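Local coordinates for protein dicer Related Helicase (Caenorhabditis elegans, PDB 6M6S) that binds double-stranded RNA through this C-terminal, zinc-binding domain of an RLR-family helicase that probably hydrolyses ATP and acts in RNA interference, at residues K145-V148 with L149-S153. Sequence-based numbering, arbitrary orientation.
Sequences KKIV and LDLDS
Lys-146 and Asp-150 sit one helical turn apart and close a salt bridge, Lys-146 NZ lying 2.9 Å from Asp-150 OD2 on that oxygen's syn lone pair. The lysine leaves the helix with CG anti to the backbone N (chi1 -165°), then bends at its last two torsions, which carries the ammonium round to OD2. The other carboxylate oxygen, OD1, bonds to Tyr-86 OH of strand 85-90, so Asp-150 is gripped at both oxygens. An asparagine here would probably weaken the hold on Lys-146, leaving its ammonium without a charged mate and freer to swing. Beneath the pair runs the regular i to i+4 bonding of helix 140-167, the long C-terminal helix of this RIG-I-type C-terminal domain, which here packs on the sheet containing strands 45-48, 61-69 and 85-90: Asp-150 N reaches Lys-146 O at 2.8 Å, and Leu-149 N meets Lys-145 O at 3.0 Å. Val-148 O accepts from both Asp-152 N and a water, which also donates to Asp-152 OD1. Ile-147 CG2 and Leu-151 CD1 touch more loosely, at 4.2 Å. Further out, Ser-49 and Ser-65 hold the Asp-152 carboxylate, while buried Leu-149 packs on Val-47, Ser-65 and Tyr-86 of that sheet.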
ATOM      1  N   LYS B 145      17.115  14.254 -22.332  1.00 18.62           N
ATOM      2  CA  LYS B 145      17.069  13.681 -20.973  1.00 17.89           C
ATOM      3  C   LYS B 145      18.488  13.430 -20.450  1.00 17.80           C
ATOM      4  O   LYS B 145      18.807  13.643 -19.265  1.00 20.96           O
ATOM      5  CB  LYS B 145      16.307  12.348 -21.008  1.00 16.76           C
ATOM      6  CG  LYS B 145      14.853  12.447 -21.422  1.00 18.18           C
ATOM      7  CD  LYS B 145      14.351  11.000 -21.671  1.00 21.54           C
ATOM      8  CE  LYS B 145      13.133  10.965 -22.577  1.00 27.09           C
ATOM      9  NZ  LYS B 145      11.910  11.389 -21.910  1.00 27.61           N
ATOM     10  N   LYS B 146      19.347  12.902 -21.305  1.00 18.24           N
ATOM     11  CA  LYS B 146      20.721  12.598 -20.883  1.00 19.58           C
ATOM     12  C   LYS B 146      21.430  13.879 -20.434  1.00 20.90           C
ATOM     13  O   LYS B 146      22.238  13.835 -19.498  1.00 20.70           O
ATOM     14  CB  LYS B 146      21.518  11.948 -22.013  1.00 21.07           C
ATOM     15  CG  LYS B 146      22.836  11.255 -21.559  1.00 25.23           C
ATOM     16  CD  LYS B 146      23.670  10.792 -22.791  1.00 29.32           C
ATOM     17  CE  LYS B 146      25.178  10.834 -22.551  1.00 34.00           C
ATOM     18  NZ  LYS B 146      25.833  12.218 -22.700  1.00 33.26           N
ATOM     19  N   ILE B 147      21.177  15.003 -21.127  1.00 20.23           N
ATOM     20  CA  ILE B 147      21.798  16.273 -20.785  1.00 21.28           C
ATOM     21  C   ILE B 147      21.408  16.743 -19.384  1.00 22.19           C
ATOM     22  O   ILE B 147      22.293  17.200 -18.662  1.00 22.62           O
ATOM     23  CB  ILE B 147      21.501  17.317 -21.836  1.00 24.64           C
ATOM     24  CG1 ILE B 147      22.320  16.950 -23.070  1.00 23.03           C
ATOM     25  CG2 ILE B 147      21.913  18.734 -21.367  1.00 26.37           C
ATOM     26  CD1 ILE B 147      21.897  17.716 -24.339  1.00 32.77           C
ATOM     27  N   VAL B 148      20.129  16.559 -19.016  1.00 21.77           N
ATOM     28  CA  VAL B 148      19.615  16.904 -17.712  1.00 20.16           C
ATOM     29  C   VAL B 148      20.322  16.040 -16.687  1.00 20.20           C
ATOM     30  O   VAL B 148      20.803  16.568 -15.662  1.00 21.02           O
ATOM     31  CB  VAL B 148      18.075  16.784 -17.614  1.00 19.07           C
ATOM     32  CG1 VAL B 148      17.578  16.937 -16.159  1.00 18.83           C
ATOM     33  CG2 VAL B 148      17.371  17.844 -18.438  1.00 21.44           C
ATOM     34  N   LEU B 149      20.388  14.743 -16.945  1.00 18.56           N
ATOM     35  CA  LEU B 149      21.086  13.833 -16.015  1.00 19.72           C
ATOM     36  C   LEU B 149      22.574  14.164 -15.869  1.00 19.46           C
ATOM     37  O   LEU B 149      23.108  14.171 -14.742  1.00 23.61           O
ATOM     38  CB  LEU B 149      20.918  12.387 -16.459  1.00 18.34           C
ATOM     39  CG  LEU B 149      19.467  12.009 -16.255  1.00 16.54           C
ATOM     40  CD1 LEU B 149      19.090  10.801 -17.110  1.00 17.79           C
ATOM     41  CD2 LEU B 149      19.237  11.665 -14.752  1.00 21.00           C
ATOM     42  N   ASP B 150      23.262  14.442 -16.981  1.00 20.19           N
ATOM     43  CA  ASP B 150      24.669  14.712 -16.900  1.00 21.41           C
ATOM     44  C   ASP B 150      24.943  15.987 -16.082  1.00 25.09           C
ATOM     45  O   ASP B 150      25.935  16.038 -15.333  1.00 25.14           O
ATOM     46  CB  ASP B 150      25.223  14.968 -18.302  1.00 22.20           C
ATOM     47  CG  ASP B 150      25.396  13.705 -19.127  1.00 26.20           C
ATOM     48  OD1 ASP B 150      25.440  12.568 -18.619  1.00 27.59           O
ATOM     49  OD2 ASP B 150      25.578  13.865 -20.347  1.00 25.90           O
ATOM     50  N   LEU B 151      24.101  17.007 -16.225  1.00 22.44           N
ATOM     51  CA  LEU B 151      24.285  18.253 -15.487  1.00 24.20           C
ATOM     52  C   LEU B 151      24.064  18.005 -13.995  1.00 24.31           C
ATOM     53  O   LEU B 151      24.798  18.567 -13.153  1.00 27.48           O
ATOM     54  CB  LEU B 151      23.242  19.271 -15.877  1.00 28.43           C
ATOM     55  CG  LEU B 151      23.569  20.046 -17.119  1.00 35.54           C
ATOM     56  CD1 LEU B 151      22.316  20.710 -17.638  1.00 38.59           C
ATOM     57  CD2 LEU B 151      24.576  21.090 -16.666  1.00 44.25           C
ATOM     58  N   ASP B 152      23.040  17.232 -13.671  1.00 22.99           N
ATOM     59  CA  ASP B 152      22.791  16.953 -12.265  1.00 21.78           C
ATOM     60  C   ASP B 152      23.944  16.092 -11.715  1.00 25.63           C
ATOM     61  O   ASP B 152      24.344  16.288 -10.549  1.00 25.06           O
ATOM     62  CB  ASP B 152      21.443  16.252 -12.014  1.00 20.88           C
ATOM     63  CG  ASP B 152      20.249  17.205 -12.080  1.00 26.97           C
ATOM     64  OD1 ASP B 152      20.470  18.424 -12.123  1.00 30.18           O
ATOM     65  OD2 ASP B 152      19.082  16.723 -12.066  1.00 27.38           O
ATOM     66  N   SER B 153      24.475  15.163 -12.530  1.00 21.74           N
ATOM     67  CA  SER B 153      25.613  14.332 -12.118  1.00 22.31           C
ATOM     68  C   SER B 153      26.861  15.176 -11.876  1.00 28.91           C
ATOM     69  O   SER B 153      27.640  14.925 -10.942  1.00 29.37           O
ATOM     70  CB  SER B 153      25.949  13.274 -13.166  1.00 28.64           C
ATOM     71  OG  SER B 153      26.994  12.433 -12.682  1.00 30.46           O
TER
HETATM   72  O   HOH W   1      19.986  19.309 -14.928  1.00 32.06           O